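Local coordinates for acyl carrier protein (PDB 6LVU) that probably carries the growing acyl chain, on a phosphopantetheine arm, through the steps of fatty acid biosynthesis, at residues S3-I15 / T68-L80. Numbering follows the deposited sequence.
Sequences SREEIFSKVKSII and TVGDIVSYIEKKL
Val69 opens helix 69-79, which Thr68 and Asp71 start with a capping box, by dividing its methyls between two partners: CG1 lies at the ring edge of Phe8, 3.9 Å from CE2, while CG2 meets Ile15 CD1. One turn on, Ile72 CG2 touches both methyls of Val11, a knob seated among Val69, Ile72, Val73 and Ile76. Val73 is the reciprocal knob, held by Arg4, Ile7, Phe8 and Val11. With CG1 anti to the backbone N (chi1 -178°), it sets that methyl 3.7 Å from Ile7 CG2 and over the centre of the Arg4 guanidinium face. Such interlocking shows how segments 4-15 and 69-79 of the acyl carrier protein helical bundle, whose axes approach to 9.4 Å at 130°, close one side of its apolar core. Ser74 OG lies in the guanidinium plane and accepts from Arg4 NH1 (2.7 Å) and NH2 (2.8 Å). Ile76 CD1 reaches Val11 CG2 at 3.6 Å, and the Ile76 side chain also touches Phe54 of helix 42-54. Glu77 extends fully, bringing OE2 to 2.9 Å from Arg4 NH1 in a salt bridge; Glu28 pairs with NH2, so two carboxylates and a hydroxyl fix the guanidinium. Leu80 CD1 brushes Ile7 CD1.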
loop_
_atom_site.group_PDB
_atom_site.type_symbol
_atom_site.label_atom_id
_atom_site.label_comp_id
_atom_site.label_asym_id
_atom_site.label_seq_id
_atom_site.Cartn_x
_atom_site.Cartn_y
_atom_site.Cartn_z
ATOM N N SER A 3 -4.443 -10.686 -11.332
ATOM C CA SER A 3 -5.111 -10.066 -10.211
ATOM C C SER A 3 -4.066 -9.417 -9.301
ATOM O O SER A 3 -4.226 -8.247 -8.923
ATOM C CB SER A 3 -5.973 -11.082 -9.456
ATOM O OG SER A 3 -5.203 -12.192 -9.027
ATOM N N ARG A 4 -3.009 -10.149 -8.932
ATOM C CA ARG A 4 -1.935 -9.504 -8.178
ATOM C C ARG A 4 -1.310 -8.378 -8.982
ATOM O O ARG A 4 -1.050 -7.290 -8.452
ATOM C CB ARG A 4 -0.839 -10.489 -7.782
ATOM C CG ARG A 4 0.223 -9.819 -6.849
ATOM C CD ARG A 4 0.840 -10.784 -5.873
ATOM N NE ARG A 4 1.626 -10.140 -4.819
ATOM C CZ ARG A 4 1.374 -10.284 -3.519
ATOM N NH1 ARG A 4 0.349 -11.024 -3.120
ATOM N NH2 ARG A 4 2.140 -9.683 -2.618
ATOM N N GLU A 5 -1.053 -8.633 -10.270
ATOM C CA GLU A 5 -0.443 -7.624 -11.121
ATOM C C GLU A 5 -1.352 -6.405 -11.234
ATOM O O GLU A 5 -0.869 -5.265 -11.257
ATOM C CB GLU A 5 -0.120 -8.224 -12.490
ATOM C CG GLU A 5 1.188 -9.048 -12.508
ATOM C CD GLU A 5 1.256 -10.010 -13.725
ATOM O OE1 GLU A 5 0.469 -9.853 -14.694
ATOM O OE2 GLU A 5 2.113 -10.917 -13.720
ATOM N N GLU A 6 -2.675 -6.624 -11.269
ATOM C CA GLU A 6 -3.625 -5.514 -11.290
ATOM C C GLU A 6 -3.580 -4.733 -9.984
ATOM O O GLU A 6 -3.482 -3.502 -9.985
ATOM C CB GLU A 6 -5.050 -6.021 -11.516
ATOM C CG GLU A 6 -6.093 -4.914 -11.289
ATOM C CD GLU A 6 -7.546 -5.381 -11.415
ATOM O OE1 GLU A 6 -7.802 -6.604 -11.469
ATOM O OE2 GLU A 6 -8.441 -4.506 -11.464
ATOM N N ILE A 7 -3.682 -5.442 -8.861
ATOM C CA ILE A 7 -3.683 -4.795 -7.559
ATOM C C ILE A 7 -2.379 -4.049 -7.348
ATOM O O ILE A 7 -2.369 -2.879 -6.945
ATOM C CB ILE A 7 -3.910 -5.841 -6.456
ATOM C CG1 ILE A 7 -5.285 -6.476 -6.620
ATOM C CG2 ILE A 7 -3.747 -5.211 -5.069
ATOM C CD1 ILE A 7 -5.468 -7.718 -5.795
ATOM N N PHE A 8 -1.257 -4.709 -7.635
ATOM C CA PHE A 8 0.042 -4.089 -7.405
ATOM C C PHE A 8 0.249 -2.846 -8.279
ATOM O O PHE A 8 0.825 -1.850 -7.826
ATOM C CB PHE A 8 1.164 -5.107 -7.640
ATOM C CG PHE A 8 2.509 -4.479 -7.710
ATOM C CD1 PHE A 8 3.154 -4.318 -8.921
ATOM C CD2 PHE A 8 3.108 -3.990 -6.570
ATOM C CE1 PHE A 8 4.391 -3.708 -8.984
ATOM C CE2 PHE A 8 4.335 -3.370 -6.625
ATOM C CZ PHE A 8 4.978 -3.233 -7.829
ATOM N N SER A 9 -0.193 -2.888 -9.534
ATOM C CA SER A 9 -0.074 -1.705 -10.388
ATOM C C SER A 9 -0.823 -0.518 -9.801
ATOM O O SER A 9 -0.314 0.609 -9.793
ATOM C CB SER A 9 -0.588 -2.004 -11.791
ATOM O OG SER A 9 -0.570 -0.810 -12.557
ATOM N N LYS A 10 -2.058 -0.740 -9.344
ATOM C CA LYS A 10 -2.851 0.349 -8.771
ATOM C C LYS A 10 -2.303 0.793 -7.420
ATOM O O LYS A 10 -2.357 1.986 -7.080
ATOM C CB LYS A 10 -4.313 -0.076 -8.643
ATOM C CG LYS A 10 -5.034 -0.305 -9.999
ATOM C CD LYS A 10 -6.483 -0.761 -9.725
ATOM C CE LYS A 10 -7.417 -0.538 -10.892
ATOM N NZ LYS A 10 -7.596 -1.768 -11.701
ATOM N N VAL A 11 -1.825 -0.155 -6.612
ATOM C CA VAL A 11 -1.210 0.224 -5.344
ATOM C C VAL A 11 -0.001 1.100 -5.609
ATOM O O VAL A 11 0.258 2.074 -4.892
ATOM C CB VAL A 11 -0.834 -1.033 -4.535
ATOM C CG1 VAL A 11 0.239 -0.685 -3.514
ATOM C CG2 VAL A 11 -2.083 -1.634 -3.847
ATOM N N LYS A 12 0.738 0.783 -6.667
ATOM C CA LYS A 12 1.982 1.482 -6.934
ATOM C C LYS A 12 1.714 2.904 -7.407
ATOM O O LYS A 12 2.397 3.843 -6.984
ATOM C CB LYS A 12 2.787 0.685 -7.962
ATOM C CG LYS A 12 3.892 1.455 -8.647
ATOM C CD LYS A 12 4.692 0.532 -9.556
ATOM C CE LYS A 12 3.836 0.057 -10.722
ATOM N NZ LYS A 12 4.533 -0.940 -11.579
ATOM N N SER A 13 0.677 3.091 -8.227
ATOM C CA SER A 13 0.328 4.424 -8.691
ATOM C C SER A 13 -0.133 5.296 -7.531
ATOM O O SER A 13 0.297 6.448 -7.392
ATOM C CB SER A 13 -0.762 4.321 -9.762
ATOM O OG SER A 13 -0.231 3.738 -10.950
ATOM N N ILE A 14 -1.016 4.766 -6.689
ATOM C CA ILE A 14 -1.507 5.542 -5.558
ATOM C C ILE A 14 -0.350 5.944 -4.651
ATOM O O ILE A 14 -0.273 7.092 -4.206
ATOM C CB ILE A 14 -2.580 4.745 -4.794
ATOM C CG1 ILE A 14 -3.828 4.570 -5.672
ATOM C CG2 ILE A 14 -2.919 5.405 -3.492
ATOM C CD1 ILE A 14 -4.813 3.537 -5.132
ATOM N N ILE A 15 0.562 5.006 -4.365
ATOM C CA ILE A 15 1.679 5.330 -3.475
ATOM C C ILE A 15 2.532 6.415 -4.097
ATOM O O ILE A 15 2.908 7.393 -3.434
ATOM C CB ILE A 15 2.508 4.071 -3.157
ATOM C CG1 ILE A 15 1.767 3.170 -2.177
ATOM C CG2 ILE A 15 3.870 4.457 -2.602
ATOM C CD1 ILE A 15 2.538 1.899 -1.830
ATOM N N THR A 68 5.659 -3.583 4.124
ATOM C CA THR A 68 6.125 -3.378 2.758
ATOM C C THR A 68 4.954 -3.159 1.808
ATOM O O THR A 68 3.783 -3.345 2.158
ATOM C CB THR A 68 6.927 -4.575 2.250
ATOM O OG1 THR A 68 6.056 -5.704 2.153
ATOM C CG2 THR A 68 8.066 -4.892 3.172
ATOM N N VAL A 69 5.298 -2.770 0.580
ATOM C CA VAL A 69 4.300 -2.655 -0.475
ATOM C C VAL A 69 3.632 -4.002 -0.719
ATOM O O VAL A 69 2.410 -4.084 -0.870
ATOM C CB VAL A 69 4.949 -2.106 -1.759
ATOM C CG1 VAL A 69 3.990 -2.203 -2.940
ATOM C CG2 VAL A 69 5.392 -0.688 -1.549
ATOM N N GLY A 70 4.427 -5.077 -0.736
ATOM C CA GLY A 70 3.873 -6.407 -0.938
ATOM C C GLY A 70 2.862 -6.798 0.120
ATOM O O GLY A 70 1.902 -7.518 -0.175
ATOM N N ASP A 71 3.045 -6.314 1.351
ATOM C CA ASP A 71 2.080 -6.582 2.417
ATOM C C ASP A 71 0.716 -6.012 2.072
ATOM O O ASP A 71 -0.316 -6.658 2.299
ATOM C CB ASP A 71 2.559 -5.969 3.733
ATOM C CG ASP A 71 3.638 -6.782 4.398
ATOM O OD1 ASP A 71 3.775 -7.970 4.047
ATOM O OD2 ASP A 71 4.341 -6.231 5.281
ATOM N N ILE A 72 0.690 -4.767 1.577
ATOM C CA ILE A 72 -0.552 -4.122 1.163
ATOM C C ILE A 72 -1.225 -4.923 0.061
ATOM O O ILE A 72 -2.414 -5.237 0.129
ATOM C CB ILE A 72 -0.287 -2.678 0.702
ATOM C CG1 ILE A 72 0.086 -1.797 1.875
ATOM C CG2 ILE A 72 -1.482 -2.118 -0.054
ATOM C CD1 ILE A 72 0.998 -0.672 1.482
ATOM N N VAL A 73 -0.459 -5.252 -0.983
ATOM C CA VAL A 73 -1.033 -6.016 -2.089
ATOM C C VAL A 73 -1.624 -7.318 -1.574
ATOM O O VAL A 73 -2.791 -7.647 -1.858
ATOM C CB VAL A 73 0.032 -6.271 -3.169
ATOM C CG1 VAL A 73 -0.583 -7.019 -4.321
ATOM C CG2 VAL A 73 0.639 -4.975 -3.632
ATOM N N SER A 74 -0.863 -8.064 -0.756
ATOM C CA SER A 74 -1.354 -9.355 -0.282
ATOM C C SER A 74 -2.585 -9.192 0.595
ATOM O O SER A 74 -3.525 -9.986 0.510
ATOM C CB SER A 74 -0.269 -10.113 0.475
ATOM O OG SER A 74 0.642 -10.700 -0.443
ATOM N N TYR A 75 -2.609 -8.164 1.438
ATOM C CA TYR A 75 -3.807 -7.946 2.227
ATOM C C TYR A 75 -5.003 -7.647 1.326
ATOM O O TYR A 75 -6.092 -8.194 1.531
ATOM C CB TYR A 75 -3.567 -6.835 3.244
ATOM C CG TYR A 75 -4.599 -6.791 4.337
ATOM C CD1 TYR A 75 -4.360 -7.386 5.570
ATOM C CD2 TYR A 75 -5.828 -6.164 4.138
ATOM C CE1 TYR A 75 -5.318 -7.353 6.578
ATOM C CE2 TYR A 75 -6.790 -6.128 5.141
ATOM C CZ TYR A 75 -6.529 -6.720 6.355
ATOM O OH TYR A 75 -7.494 -6.672 7.344
ATOM N N ILE A 76 -4.811 -6.816 0.295
ATOM C CA ILE A 76 -5.897 -6.545 -0.644
ATOM C C ILE A 76 -6.298 -7.812 -1.381
ATOM O O ILE A 76 -7.494 -8.106 -1.534
ATOM C CB ILE A 76 -5.500 -5.428 -1.629
ATOM C CG1 ILE A 76 -5.272 -4.119 -0.882
ATOM C CG2 ILE A 76 -6.603 -5.198 -2.611
ATOM C CD1 ILE A 76 -4.642 -3.055 -1.726
ATOM N N GLU A 77 -5.306 -8.593 -1.836
ATOM C CA GLU A 77 -5.602 -9.765 -2.641
ATOM C C GLU A 77 -6.415 -10.791 -1.866
ATOM O O GLU A 77 -7.276 -11.460 -2.444
ATOM C CB GLU A 77 -4.305 -10.394 -3.157
ATOM C CG GLU A 77 -4.555 -11.537 -4.117
ATOM C CD GLU A 77 -3.266 -12.158 -4.634
ATOM O OE1 GLU A 77 -3.327 -12.842 -5.683
ATOM O OE2 GLU A 77 -2.202 -11.974 -3.988
ATOM N N LYS A 78 -6.185 -10.912 -0.562
ATOM C CA LYS A 78 -6.947 -11.887 0.216
ATOM C C LYS A 78 -8.388 -11.434 0.442
ATOM O O LYS A 78 -9.300 -12.265 0.458
ATOM C CB LYS A 78 -6.257 -12.152 1.555
ATOM C CG LYS A 78 -7.064 -13.061 2.484
ATOM C CD LYS A 78 -6.190 -13.807 3.487
ATOM C CE LYS A 78 -5.323 -12.859 4.294
ATOM N NZ LYS A 78 -6.055 -12.289 5.459
ATOM N N LYS A 79 -8.630 -10.135 0.563
ATOM C CA LYS A 79 -10.010 -9.686 0.725
ATOM C C LYS A 79 -10.811 -9.767 -0.567
ATOM O O LYS A 79 -12.027 -9.573 -0.540
ATOM C CB LYS A 79 -10.046 -8.247 1.260
ATOM C CG LYS A 79 -10.018 -8.133 2.788
ATOM C CD LYS A 79 -8.621 -7.982 3.354
ATOM C CE LYS A 79 -8.643 -8.106 4.879
ATOM N NZ LYS A 79 -9.445 -9.286 5.353
ATOM N N LEU A 80 -10.169 -10.042 -1.692
ATOM C CA LEU A 80 -10.878 -10.226 -2.950
ATOM C C LEU A 80 -10.131 -11.175 -3.871
ATOM O O LEU A 80 -10.174 -12.392 -3.661
ATOM C CB LEU A 80 -11.154 -8.884 -3.629
ATOM C CG LEU A 80 -10.187 -7.707 -3.790
ATOM C CD1 LEU A 80 -9.106 -7.905 -4.816
ATOM C CD2 LEU A 80 -11.065 -6.540 -4.210
#